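PDB 6XN2: xylosidase from Xanthomonas axonopodis pv. citri, which probably hydrolyses xylo-oligosaccharides to release xylose, as a family 43 glycoside hydrolase that binds xylose units in its pocket beside a calcium ion. Local coordinates for residues 108-113 / 156-161; 121-126 / 171-176; 297-302 / 353-358. All blocks are in the same frame, centred on the assembly; numbering follows the deposited sequence.

Contact 1. Residues 108-113 / 156-161; sequences RDVPWA and FVAEPQ
Trp112 and Pro111 lean on the backbone of residues 159-161 in a water-bridged surface contact between a loop leaving one propeller blade and the edge strand of the next. Residues 108-113 belong to the loop leaving strand 99-106, the last strand of one four-stranded sheet, while strand 157-158 is the outermost strand of the next; such blades make up the five-bladed beta-propeller of family 43. The two segments run almost the same way, 18° apart, yet no direct hydrogen bond joins them.

The indole meets its neighbour with its pyrrole rim. Trp112 CD1 lies 3.4 Å from Pro160 O, which sits at the ring's edge near its plane, as does Glu159 O. With CG lodged between the backbone N and the carbonyl carbon (chi1 65°), the ring swings back over its own turn, and Val110 CG1 lies against one face, offset toward the rim. That type I turn, Val110 to Ala113, is closed by Ala113 N bonding to Val110 O. Next along the rim, Trp112 NE1 donates to a water at 3.0 Å, and the same water donates to Glu159 O at 2.8 Å, standing in for a direct bond.

The Pro111 ring packs on the backbone of Pro160, its CG 3.9 Å from Pro160 CA and its CB 3.8 Å from Pro160 O. At the inner end Ala158 CB touches Val110 CG2 at 3.8 Å and reaches Asp109 O at the same distance. Behind this patch Leu105 of strand 99-106 meets both Val110 and Ala158, carrying the contact into the apolar layer between the blades.

Carbonyl oxygens facing an indole edge, with a single water joining its N-H to Glu159 O, imply a blade junction built from close fit and one solvent-mediated polar link.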
ATOM      1  N   ARG A 108      -6.569   9.184  18.654  1.00 29.47           N
ATOM      2  CA  ARG A 108      -7.232   9.389  19.955  1.00 32.70           C
ATOM      3  C   ARG A 108      -8.550   8.592  20.054  1.00 30.18           C
ATOM      4  O   ARG A 108      -8.931   8.285  21.162  1.00 32.84           O
ATOM      5  CB  ARG A 108      -7.418  10.888  20.180  1.00 32.31           C
ATOM      6  CG  ARG A 108      -8.640  11.471  19.498  1.00 34.80           C
ATOM      7  CD  ARG A 108      -8.936  12.881  19.926  1.00 34.58           C
ATOM      8  NE  ARG A 108      -7.822  13.753  19.643  1.00 38.28           N
ATOM      9  CZ  ARG A 108      -7.806  14.547  18.615  1.00 39.88           C
ATOM     10  NH1 ARG A 108      -6.763  15.312  18.369  1.00 40.00           N
ATOM     11  NH2 ARG A 108      -8.847  14.557  17.820  1.00 43.60           N
ATOM     12  N   ASP A 109      -9.229   8.294  18.946  1.00 32.28           N
ATOM     13  CA  ASP A 109     -10.486   7.511  18.924  1.00 28.78           C
ATOM     14  C   ASP A 109     -10.204   6.038  18.631  1.00 33.77           C
ATOM     15  O   ASP A 109     -11.141   5.306  18.440  1.00 28.47           O
ATOM     16  CB  ASP A 109     -11.484   8.147  17.973  1.00 32.70           C
ATOM     17  CG  ASP A 109     -11.877   9.528  18.443  1.00 35.52           C
ATOM     18  OD1 ASP A 109     -12.114   9.673  19.616  1.00 34.54           O
ATOM     19  OD2 ASP A 109     -11.907  10.420  17.630  1.00 35.28           O
ATOM     20  N   VAL A 110      -8.933   5.662  18.574  1.00 28.99           N
ATOM     21  CA  VAL A 110      -8.532   4.239  18.411  1.00 28.95           C
ATOM     22  C   VAL A 110      -7.970   3.802  19.764  1.00 31.50           C
ATOM     23  O   VAL A 110      -6.812   4.015  20.007  1.00 32.09           O
ATOM     24  CB  VAL A 110      -7.512   4.053  17.282  1.00 28.38           C
ATOM     25  CG1 VAL A 110      -7.186   2.592  17.090  1.00 27.67           C
ATOM     26  CG2 VAL A 110      -8.016   4.656  15.993  1.00 27.38           C
ATOM     27  N   PRO A 111      -8.783   3.181  20.631  1.00 31.98           N
ATOM     28  CA  PRO A 111      -8.375   2.845  21.982  1.00 30.06           C
ATOM     29  C   PRO A 111      -7.158   1.931  22.101  1.00 32.48           C
ATOM     30  O   PRO A 111      -6.417   2.100  23.001  1.00 32.38           O
ATOM     31  CB  PRO A 111      -9.591   2.121  22.549  1.00 30.25           C
ATOM     32  CG  PRO A 111     -10.719   2.589  21.708  1.00 32.43           C
ATOM     33  CD  PRO A 111     -10.130   2.747  20.333  1.00 33.06           C
ATOM     34  N   TRP A 112      -7.004   1.007  21.170  1.00 29.07           N
ATOM     35  CA  TRP A 112      -5.906   0.051  21.259  1.00 30.75           C
ATOM     36  C   TRP A 112      -4.583   0.620  20.745  1.00 31.39           C
ATOM     37  O   TRP A 112      -3.523   0.062  21.011  1.00 33.29           O
ATOM     38  CB  TRP A 112      -6.250  -1.237  20.491  1.00 29.62           C
ATOM     39  CG  TRP A 112      -6.400  -1.060  19.003  1.00 28.68           C
ATOM     40  CD1 TRP A 112      -7.561  -0.834  18.316  1.00 32.28           C
ATOM     41  CD2 TRP A 112      -5.356  -1.105  18.021  1.00 30.40           C
ATOM     42  NE1 TRP A 112      -7.302  -0.732  16.968  1.00 27.61           N
ATOM     43  CE2 TRP A 112      -5.957  -0.890  16.763  1.00 28.19           C
ATOM     44  CE3 TRP A 112      -3.970  -1.300  18.084  1.00 27.11           C
ATOM     45  CZ2 TRP A 112      -5.219  -0.867  15.579  1.00 28.06           C
ATOM     46  CZ3 TRP A 112      -3.239  -1.273  16.906  1.00 25.57           C
ATOM     47  CH2 TRP A 112      -3.862  -1.059  15.674  1.00 25.13           C
ATOM     48  N   ALA A 113      -4.642   1.729  20.015  1.00 33.31           N
ATOM     49  CA  ALA A 113      -3.446   2.273  19.373  1.00 29.68           C
ATOM     50  C   ALA A 113      -2.895   3.486  20.098  1.00 33.65           C
ATOM     51  O   ALA A 113      -3.653   4.319  20.594  1.00 32.36           O
ATOM     52  CB  ALA A 113      -3.746   2.635  17.927  1.00 32.47           C
ATOM     53  N   PHE A 156     -15.450   7.487  10.296  1.00 33.10           N
ATOM     54  CA  PHE A 156     -15.363   6.109  10.653  1.00 31.03           C
ATOM     55  C   PHE A 156     -15.206   5.954  12.130  1.00 35.89           C
ATOM     56  O   PHE A 156     -14.485   6.681  12.739  1.00 31.64           O
ATOM     57  CB  PHE A 156     -14.180   5.465   9.939  1.00 28.28           C
ATOM     58  CG  PHE A 156     -14.248   5.556   8.456  1.00 32.38           C
ATOM     59  CD1 PHE A 156     -13.724   6.627   7.793  1.00 30.72           C
ATOM     60  CD2 PHE A 156     -14.851   4.586   7.725  1.00 29.54           C
ATOM     61  CE1 PHE A 156     -13.806   6.718   6.440  1.00 32.57           C
ATOM     62  CE2 PHE A 156     -14.937   4.673   6.380  1.00 28.51           C
ATOM     63  CZ  PHE A 156     -14.417   5.738   5.729  1.00 30.04           C
ATOM     64  N   VAL A 157     -15.919   4.998  12.695  1.00 31.05           N
ATOM     65  CA  VAL A 157     -15.824   4.707  14.083  1.00 27.13           C
ATOM     66  C   VAL A 157     -14.938   3.494  14.195  1.00 27.87           C
ATOM     67  O   VAL A 157     -15.288   2.457  13.748  1.00 25.78           O
ATOM     68  CB  VAL A 157     -17.197   4.419  14.666  1.00 28.67           C
ATOM     69  CG1 VAL A 157     -17.086   4.108  16.111  1.00 28.18           C
ATOM     70  CG2 VAL A 157     -18.086   5.606  14.455  1.00 30.81           C
ATOM     71  N   ALA A 158     -13.783   3.677  14.815  1.00 29.55           N
ATOM     72  CA  ALA A 158     -12.802   2.588  14.933  1.00 27.83           C
ATOM     73  C   ALA A 158     -13.256   1.562  15.960  1.00 28.13           C
ATOM     74  O   ALA A 158     -13.846   1.935  16.924  1.00 26.75           O
ATOM     75  CB  ALA A 158     -11.464   3.147  15.308  1.00 27.17           C
ATOM     76  N   GLU A 159     -12.925   0.305  15.713  1.00 29.10           N
ATOM     77  CA  GLU A 159     -13.184  -0.748  16.655  1.00 29.78           C
ATOM     78  C   GLU A 159     -12.228  -0.578  17.827  1.00 33.05           C
ATOM     79  O   GLU A 159     -11.140  -0.117  17.675  1.00 29.81           O
ATOM     80  CB  GLU A 159     -12.980  -2.106  16.022  1.00 30.92           C
ATOM     81  CG  GLU A 159     -13.989  -2.457  14.960  1.00 32.23           C
ATOM     82  CD  GLU A 159     -15.369  -2.733  15.513  1.00 43.26           C
ATOM     83  OE1 GLU A 159     -15.456  -3.323  16.569  1.00 38.33           O
ATOM     84  OE2 GLU A 159     -16.362  -2.361  14.874  1.00 44.66           O
ATOM     85  N   PRO A 160     -12.665  -0.964  19.019  1.00 32.15           N
ATOM     86  CA  PRO A 160     -11.881  -0.863  20.233  1.00 29.29           C
ATOM     87  C   PRO A 160     -10.609  -1.686  20.231  1.00 30.90           C
ATOM     88  O   PRO A 160      -9.689  -1.310  20.868  1.00 29.44           O
ATOM     89  CB  PRO A 160     -12.824  -1.406  21.280  1.00 31.93           C
ATOM     90  CG  PRO A 160     -13.821  -2.169  20.545  1.00 29.61           C
ATOM     91  CD  PRO A 160     -14.010  -1.458  19.292  1.00 29.34           C
ATOM     92  N   GLN A 161     -10.607  -2.808  19.541  1.00 30.76           N
ATOM     93  CA  GLN A 161      -9.438  -3.687  19.461  1.00 33.08           C
ATOM     94  C   GLN A 161      -9.015  -3.872  18.006  1.00 29.42           C
ATOM     95  O   GLN A 161      -9.832  -3.672  17.101  1.00 27.58           O
ATOM     96  CB  GLN A 161      -9.747  -5.044  20.098  1.00 32.01           C
ATOM     97  CG  GLN A 161      -9.865  -5.006  21.603  1.00 33.96           C
ATOM     98  CD  GLN A 161     -10.688  -6.155  22.161  1.00 48.69           C
ATOM     99  OE1 GLN A 161     -10.754  -7.249  21.581  1.00 44.11           O
ATOM    100  NE2 GLN A 161     -11.330  -5.907  23.295  1.00 52.46           N
TER
HETATM  101  O   HOH W   1      -9.677  -0.082  15.325  1.00 26.37           O

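Contact 2. Residues 121-126 / 171-176; sequences DAAQRN and PAVLAD
Pro171 opens the contact with its carbonyl oxygen, which lies 3.5 Å from Asp121 CB; its ring packs on Tyr132 and Pro134 of strand 128-136. Asp170, just before it, belongs to the xylose pocket, so the segment leaves the ligand site as it enters strand 172-175. At Ala172 the CA approaches Asp121 OD2 at 3.2 Å, while its backbone pairs with Tyr184 of strand 181-185, its neighbour in the sheet.

Val173 carries most of the junction. Its N-H bonds to Asp121 OD2 at 2.8 Å, with an angle of 159° at the hydrogen, arriving on the anti side of the carboxylate and 26° out of its plane. Asp121 CG stands anti to the backbone N, extending the carboxylate from the edge of its strand to that N-H. Val173 CG1 presses on Ala123 CB at 3.6 Å, and Tyr132 and Leu222 also touch this valine. Val173 O accepts from two waters: one also donates to Asp121 OD2, the other to Ala122 O at 2.8 Å.

The strands, 121-125 and 172-175, are edge strands of successive sheets, running 28° from parallel with axes 6.2 Å apart at closest, without forming a continuous sheet. This is the inner meeting of two propeller blades, each beginning with the strand concerned.

Asp121 OD1, by contrast, turns to His54 NE2 of strand 47-56 and takes a weak bond from Ala122 N. A buried carboxylate with both oxygens engaged thus spans three blades, its charge probably eased by the histidine, two backbone N-H groups and a water.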
ATOM      1  N   ASP A 121      -6.151   1.403   3.958  1.00 25.05           N
ATOM      2  CA  ASP A 121      -6.905   1.014   2.774  1.00 26.43           C
ATOM      3  C   ASP A 121      -8.381   0.980   3.134  1.00 25.02           C
ATOM      4  O   ASP A 121      -8.748   1.136   4.300  1.00 26.96           O
ATOM      5  CB  ASP A 121      -6.444  -0.346   2.234  1.00 27.35           C
ATOM      6  CG  ASP A 121      -6.868  -0.574   0.785  1.00 25.12           C
ATOM      7  OD1 ASP A 121      -7.386   0.378   0.161  1.00 28.38           O
ATOM      8  OD2 ASP A 121      -6.684  -1.698   0.272  1.00 27.50           O
ATOM      9  N   ALA A 122      -9.233   0.783   2.141  1.00 27.18           N
ATOM     10  CA  ALA A 122     -10.661   0.772   2.394  1.00 26.21           C
ATOM     11  C   ALA A 122     -11.343  -0.330   1.608  1.00 28.77           C
ATOM     12  O   ALA A 122     -10.796  -0.837   0.627  1.00 26.65           O
ATOM     13  CB  ALA A 122     -11.268   2.125   2.056  1.00 25.95           C
ATOM     14  N   ALA A 123     -12.534  -0.701   2.064  1.00 28.97           N
ATOM     15  CA  ALA A 123     -13.367  -1.679   1.386  1.00 25.35           C
ATOM     16  C   ALA A 123     -14.833  -1.361   1.631  1.00 26.49           C
ATOM     17  O   ALA A 123     -15.174  -0.662   2.587  1.00 25.67           O
ATOM     18  CB  ALA A 123     -13.044  -3.095   1.861  1.00 26.36           C
ATOM     19  N   GLN A 124     -15.701  -1.873   0.765  1.00 25.65           N
ATOM     20  CA  GLN A 124     -17.135  -1.721   0.960  1.00 27.30           C
ATOM     21  C   GLN A 124     -17.838  -3.066   0.928  1.00 29.24           C
ATOM     22  O   GLN A 124     -17.465  -3.966   0.174  1.00 27.46           O
ATOM     23  CB  GLN A 124     -17.739  -0.798  -0.099  1.00 28.36           C
ATOM     24  CG  GLN A 124     -17.313   0.660   0.016  1.00 29.64           C
ATOM     25  CD  GLN A 124     -18.175   1.581  -0.823  1.00 29.19           C
ATOM     26  OE1 GLN A 124     -18.555   1.244  -1.945  1.00 31.96           O
ATOM     27  NE2 GLN A 124     -18.501   2.746  -0.280  1.00 29.64           N
ATOM     28  N   ARG A 125     -18.877  -3.162   1.735  1.00 30.00           N
ATOM     29  CA  ARG A 125     -19.740  -4.308   1.808  1.00 29.06           C
ATOM     30  C   ARG A 125     -20.971  -3.928   2.589  1.00 31.57           C
ATOM     31  O   ARG A 125     -20.901  -3.198   3.508  1.00 30.06           O
ATOM     32  CB  ARG A 125     -19.099  -5.534   2.435  1.00 31.37           C
ATOM     33  CG  ARG A 125     -19.645  -6.849   1.916  1.00 35.74           C
ATOM     34  CD  ARG A 125     -19.104  -8.016   2.695  1.00 32.89           C
ATOM     35  NE  ARG A 125     -19.344  -9.295   2.077  1.00 38.60           N
ATOM     36  CZ  ARG A 125     -20.434 -10.025   2.265  1.00 49.90           C
ATOM     37  NH1 ARG A 125     -20.551 -11.188   1.675  1.00 47.92           N
ATOM     38  NH2 ARG A 125     -21.409  -9.600   3.041  1.00 48.06           N
ATOM     39  N   ASN A 126     -22.096  -4.433   2.147  1.00 33.67           N
ATOM     40  CA  ASN A 126     -23.379  -4.224   2.785  1.00 32.16           C
ATOM     41  C   ASN A 126     -23.711  -2.778   3.045  1.00 30.82           C
ATOM     42  O   ASN A 126     -24.297  -2.475   4.017  1.00 31.81           O
ATOM     43  CB  ASN A 126     -23.460  -5.031   4.075  1.00 32.70           C
ATOM     44  CG  ASN A 126     -23.146  -6.487   3.880  1.00 40.20           C
ATOM     45  OD1 ASN A 126     -22.117  -6.971   4.281  1.00 38.04           O
ATOM     46  ND2 ASN A 126     -24.058  -7.186   3.282  1.00 39.98           N
ATOM     47  N   PRO A 171      -1.995  -2.699   5.247  1.00 24.20           N
ATOM     48  CA  PRO A 171      -3.057  -3.552   4.737  1.00 28.36           C
ATOM     49  C   PRO A 171      -3.537  -3.176   3.365  1.00 24.75           C
ATOM     50  O   PRO A 171      -3.502  -2.046   2.999  1.00 23.92           O
ATOM     51  CB  PRO A 171      -4.194  -3.273   5.693  1.00 24.30           C
ATOM     52  CG  PRO A 171      -3.959  -1.902   6.145  1.00 25.01           C
ATOM     53  CD  PRO A 171      -2.484  -1.769   6.247  1.00 25.23           C
ATOM     54  N   ALA A 172      -3.922  -4.175   2.607  1.00 24.28           N
ATOM     55  CA  ALA A 172      -4.593  -3.950   1.329  1.00 25.71           C
ATOM     56  C   ALA A 172      -5.753  -4.925   1.228  1.00 26.21           C
ATOM     57  O   ALA A 172      -5.563  -6.134   1.374  1.00 24.48           O
ATOM     58  CB  ALA A 172      -3.632  -4.132   0.159  1.00 25.14           C
ATOM     59  N   VAL A 173      -6.953  -4.409   0.990  1.00 24.32           N
ATOM     60  CA  VAL A 173      -8.122  -5.281   0.920  1.00 25.27           C
ATOM     61  C   VAL A 173      -8.644  -5.384  -0.507  1.00 27.99           C
ATOM     62  O   VAL A 173      -9.103  -4.397  -1.091  1.00 28.86           O
ATOM     63  CB  VAL A 173      -9.248  -4.802   1.836  1.00 25.78           C
ATOM     64  CG1 VAL A 173     -10.475  -5.671   1.646  1.00 23.36           C
ATOM     65  CG2 VAL A 173      -8.785  -4.840   3.278  1.00 26.36           C
ATOM     66  N   LEU A 174      -8.554  -6.586  -1.068  1.00 27.42           N
ATOM     67  CA  LEU A 174      -9.008  -6.830  -2.428  1.00 27.14           C
ATOM     68  C   LEU A 174     -10.472  -7.250  -2.461  1.00 26.82           C
ATOM     69  O   LEU A 174     -10.856  -8.253  -1.854  1.00 28.36           O
ATOM     70  CB  LEU A 174      -8.143  -7.904  -3.090  1.00 26.70           C
ATOM     71  CG  LEU A 174      -8.722  -8.510  -4.374  1.00 27.97           C
ATOM     72  CD1 LEU A 174      -8.766  -7.474  -5.488  1.00 29.73           C
ATOM     73  CD2 LEU A 174      -7.957  -9.753  -4.798  1.00 28.58           C
ATOM     74  N   ALA A 175     -11.254  -6.492  -3.209  1.00 28.84           N
ATOM     75  CA  ALA A 175     -12.653  -6.852  -3.467  1.00 28.69           C
ATOM     76  C   ALA A 175     -12.609  -7.739  -4.702  1.00 31.87           C
ATOM     77  O   ALA A 175     -12.595  -7.213  -5.786  1.00 31.37           O
ATOM     78  CB  ALA A 175     -13.482  -5.625  -3.695  1.00 29.97           C
ATOM     79  N   ASP A 176     -12.641  -9.056  -4.512  1.00 29.64           N
ATOM     80  CA  ASP A 176     -12.550 -10.007  -5.618  1.00 30.61           C
ATOM     81  C   ASP A 176     -13.828  -9.941  -6.445  1.00 33.25           C
ATOM     82  O   ASP A 176     -14.884  -9.598  -5.923  1.00 31.83           O
ATOM     83  CB  ASP A 176     -12.310 -11.424  -5.089  1.00 33.39           C
ATOM     84  CG  ASP A 176     -11.843 -12.391  -6.171  1.00 37.04           C
ATOM     85  OD1 ASP A 176     -12.532 -12.522  -7.211  1.00 36.70           O
ATOM     86  OD2 ASP A 176     -10.779 -13.020  -5.982  1.00 32.42           O
TER
HETATM   87  O   HOH W   2      -7.106  -2.822  -2.216  1.00 25.15           O
HETATM   88  O   HOH W   3     -11.473  -3.004  -1.083  1.00 26.48           O

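Contact 3. Residues 297-302 / 353-358; sequences VLLAPV and IYPYGE
Residues 298-302 and 353-356 travel side by side, 19° apart from end to end, and a single beta bridge pairs Leu299 with Ile353 through two backbone bonds: Ile353 N to Leu298 O at 2.8 Å and Ala300 N to Ile353 O at 3.0 Å. The first donor stands above the carbonyl plane of Leu298; the second comes nearly along the C=O axis of Ile353. Ile353 O also meets Leu299 CA in a C-H...O contact.

Ile353 CB also lies 3.5 Å from Leu298 O, the acceptor of its own N-H. Leu299, with CG anti to its own N (chi1 -178°), brings CD1 against both Ile353 CB and Pro355 CD, 3.9 Å from the latter; Leu320 and Tyr322 of strand 317-324 also touch this leucine.

Opposite Ile280 of strand 280-285 the chain carries an extra residue, Leu298 and Leu299 sharing that one partner in a classic beta bulge at the corner where strand 292-299 leaves its sheet. The chain segment that follows the last propeller strand, 336-342, comes back here and pairs with the far end of an earlier blade's strand.

Ala300 CB touches two residues of this returning chain, 3.7 Å from Tyr354 CD2 and 3.9 Å from Pro355 CD. Pro355 CG lies 3.6 Å from Pro301 O and meets Val302 CG1, the two side chains crossing at about a right angle. Tyr356 stands inside the type I turn from Tyr354 to Gly357; its ring presents its edge to Val302 CA, in plane, with Pro301 O near the same rim. Tyr356 OH lies 3.4 Å from Val302 CA and hydrogen-bonds beyond the segments with Asp324 OD2 and Val303 N, so the buried hydroxyl holds the loop just after Val302.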
ATOM      1  N   VAL A 297       9.547  -4.673 -12.903  1.00 30.05           N
ATOM      2  CA  VAL A 297       9.428  -3.418 -12.215  1.00 29.74           C
ATOM      3  C   VAL A 297       8.288  -2.615 -12.787  1.00 35.50           C
ATOM      4  O   VAL A 297       8.193  -2.424 -13.951  1.00 30.99           O
ATOM      5  CB  VAL A 297      10.710  -2.597 -12.353  1.00 33.98           C
ATOM      6  CG1 VAL A 297      10.581  -1.260 -11.714  1.00 34.66           C
ATOM      7  CG2 VAL A 297      11.894  -3.328 -11.795  1.00 35.20           C
ATOM      8  N   LEU A 298       7.459  -2.111 -11.912  1.00 31.96           N
ATOM      9  CA  LEU A 298       6.272  -1.377 -12.293  1.00 30.85           C
ATOM     10  C   LEU A 298       6.498   0.133 -12.141  1.00 31.27           C
ATOM     11  O   LEU A 298       6.052   0.930 -12.967  1.00 32.28           O
ATOM     12  CB  LEU A 298       5.105  -1.866 -11.436  1.00 31.43           C
ATOM     13  CG  LEU A 298       3.687  -1.413 -11.709  1.00 32.47           C
ATOM     14  CD1 LEU A 298       2.778  -2.571 -11.362  1.00 30.40           C
ATOM     15  CD2 LEU A 298       3.367  -0.210 -10.856  1.00 37.39           C
ATOM     16  N   LEU A 299       7.240   0.499 -11.128  1.00 29.65           N
ATOM     17  CA  LEU A 299       7.581   1.866 -10.912  1.00 31.24           C
ATOM     18  C   LEU A 299       9.049   1.973 -10.613  1.00 30.06           C
ATOM     19  O   LEU A 299       9.520   1.371  -9.722  1.00 28.20           O
ATOM     20  CB  LEU A 299       6.774   2.489  -9.776  1.00 28.75           C
ATOM     21  CG  LEU A 299       6.969   3.964  -9.438  1.00 31.54           C
ATOM     22  CD1 LEU A 299       6.563   4.885 -10.558  1.00 27.65           C
ATOM     23  CD2 LEU A 299       6.249   4.365  -8.175  1.00 27.48           C
ATOM     24  N   ALA A 300       9.721   2.906 -11.253  1.00 30.54           N
ATOM     25  CA  ALA A 300      11.108   3.177 -10.962  1.00 31.96           C
ATOM     26  C   ALA A 300      11.233   4.018  -9.700  1.00 31.71           C
ATOM     27  O   ALA A 300      10.291   4.546  -9.190  1.00 25.31           O
ATOM     28  CB  ALA A 300      11.761   3.880 -12.116  1.00 30.50           C
ATOM     29  N   PRO A 301      12.449   4.159  -9.205  1.00 30.80           N
ATOM     30  CA  PRO A 301      12.631   4.883  -7.963  1.00 28.72           C
ATOM     31  C   PRO A 301      12.115   6.290  -7.904  1.00 28.19           C
ATOM     32  O   PRO A 301      12.269   7.015  -8.818  1.00 28.96           O
ATOM     33  CB  PRO A 301      14.136   4.841  -7.769  1.00 28.04           C
ATOM     34  CG  PRO A 301      14.570   3.631  -8.472  1.00 27.70           C
ATOM     35  CD  PRO A 301      13.685   3.516  -9.649  1.00 31.21           C
ATOM     36  N   VAL A 302      11.506   6.629  -6.795  1.00 27.71           N
ATOM     37  CA  VAL A 302      10.984   7.969  -6.563  1.00 25.55           C
ATOM     38  C   VAL A 302      11.895   8.743  -5.616  1.00 29.03           C
ATOM     39  O   VAL A 302      12.743   8.148  -4.947  1.00 26.81           O
ATOM     40  CB  VAL A 302       9.567   7.924  -5.967  1.00 27.57           C
ATOM     41  CG1 VAL A 302       8.573   7.339  -6.974  1.00 27.64           C
ATOM     42  CG2 VAL A 302       9.569   7.105  -4.676  1.00 28.83           C
ATOM     43  N   ILE A 353       6.847   2.412 -15.227  1.00 32.49           N
ATOM     44  CA  ILE A 353       6.543   3.818 -15.192  1.00 32.09           C
ATOM     45  C   ILE A 353       7.749   4.532 -14.602  1.00 32.28           C
ATOM     46  O   ILE A 353       8.229   4.142 -13.608  1.00 29.55           O
ATOM     47  CB  ILE A 353       5.302   4.085 -14.349  1.00 32.78           C
ATOM     48  CG1 ILE A 353       4.132   3.312 -14.914  1.00 33.38           C
ATOM     49  CG2 ILE A 353       5.002   5.551 -14.291  1.00 30.78           C
ATOM     50  CD1 ILE A 353       2.822   3.588 -14.258  1.00 32.61           C
ATOM     51  N   TYR A 354       8.236   5.564 -15.271  1.00 33.62           N
ATOM     52  CA  TYR A 354       9.381   6.325 -14.829  1.00 30.41           C
ATOM     53  C   TYR A 354       8.829   7.650 -14.382  1.00 30.34           C
ATOM     54  O   TYR A 354       8.443   8.424 -15.179  1.00 32.83           O
ATOM     55  CB  TYR A 354      10.394   6.438 -15.965  1.00 32.14           C
ATOM     56  CG  TYR A 354      11.048   5.126 -16.305  1.00 31.39           C
ATOM     57  CD1 TYR A 354      10.493   4.283 -17.192  1.00 34.63           C
ATOM     58  CD2 TYR A 354      12.189   4.721 -15.687  1.00 34.15           C
ATOM     59  CE1 TYR A 354      11.061   3.072 -17.477  1.00 37.59           C
ATOM     60  CE2 TYR A 354      12.765   3.515 -15.972  1.00 30.49           C
ATOM     61  CZ  TYR A 354      12.185   2.699 -16.869  1.00 34.68           C
ATOM     62  OH  TYR A 354      12.728   1.504 -17.181  1.00 37.31           O
ATOM     63  N   PRO A 355       8.845   7.903 -13.086  1.00 26.41           N
ATOM     64  CA  PRO A 355       8.162   9.054 -12.484  1.00 30.58           C
ATOM     65  C   PRO A 355       8.789  10.412 -12.815  1.00 30.17           C
ATOM     66  O   PRO A 355       8.146  11.427 -12.575  1.00 29.31           O
ATOM     67  CB  PRO A 355       8.254   8.770 -10.979  1.00 30.74           C
ATOM     68  CG  PRO A 355       9.422   7.855 -10.827  1.00 31.09           C
ATOM     69  CD  PRO A 355       9.448   7.018 -12.072  1.00 31.70           C
ATOM     70  N   TYR A 356      10.013  10.433 -13.336  1.00 31.52           N
ATOM     71  CA  TYR A 356      10.650  11.691 -13.723  1.00 29.83           C
ATOM     72  C   TYR A 356      11.130  11.598 -15.162  1.00 31.42           C
ATOM     73  O   TYR A 356      11.960  12.386 -15.594  1.00 28.99           O
ATOM     74  CB  TYR A 356      11.801  12.030 -12.762  1.00 27.48           C
ATOM     75  CG  TYR A 356      11.363  11.806 -11.338  1.00 32.68           C
ATOM     76  CD1 TYR A 356      10.478  12.686 -10.721  1.00 28.39           C
ATOM     77  CD2 TYR A 356      11.776  10.682 -10.631  1.00 29.92           C
ATOM     78  CE1 TYR A 356      10.037  12.468  -9.432  1.00 32.51           C
ATOM     79  CE2 TYR A 356      11.331  10.453  -9.341  1.00 30.98           C
ATOM     80  CZ  TYR A 356      10.467  11.347  -8.748  1.00 27.18           C
ATOM     81  OH  TYR A 356      10.022  11.120  -7.466  1.00 27.61           O
ATOM     82  N   GLY A 357      10.562  10.654 -15.909  1.00 33.04           N
ATOM     83  CA  GLY A 357      10.992  10.384 -17.271  1.00 33.66           C
ATOM     84  C   GLY A 357      12.013   9.258 -17.313  1.00 37.95           C
ATOM     85  O   GLY A 357      12.779   9.051 -16.362  1.00 32.23           O
ATOM     86  N   GLU A 358      12.034   8.513 -18.414  1.00 37.64           N
ATOM     87  CA  GLU A 358      12.955   7.388 -18.509  1.00 44.57           C
ATOM     88  C   GLU A 358      14.397   7.881 -18.635  1.00 44.91           C
ATOM     89  O   GLU A 358      15.330   7.184 -18.248  1.00 49.72           O
ATOM     90  CB  GLU A 358      12.594   6.476 -19.686  1.00 46.80           C
ATOM     91  CG  GLU A 358      13.565   5.308 -19.853  1.00 58.97           C
ATOM     92  CD  GLU A 358      13.070   4.244 -20.817  1.00 67.40           C
ATOM     93  OE1 GLU A 358      11.873   4.270 -21.179  1.00 73.45           O
ATOM     94  OE2 GLU A 358      13.881   3.377 -21.206  1.00 69.05           O
TER

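Contacts 1 and 2 are neighbours in the fold: strands 157-158 and 172-175 follow one another in the chain, strands 121-125 and 157-158 are the two outer strands of one sheet, and the segments of the two contacts alternate in sequence. Their centres lie 19 Å apart, their nearest atoms about 6 Å. Contact 2 sits deepest, with the side chain of Ala172 about 5 Å from the calcium ion and that of Pro171 about 7 Å from a bound xylose. The side chain of Trp112 in contact 1 is about 13 Å from a bound xylose. In contact 3 the side chain of Val302 is about 11 Å from a bound xylose. Contact 3 lies across the chain's centre from contact 2, 27 Å away between centres.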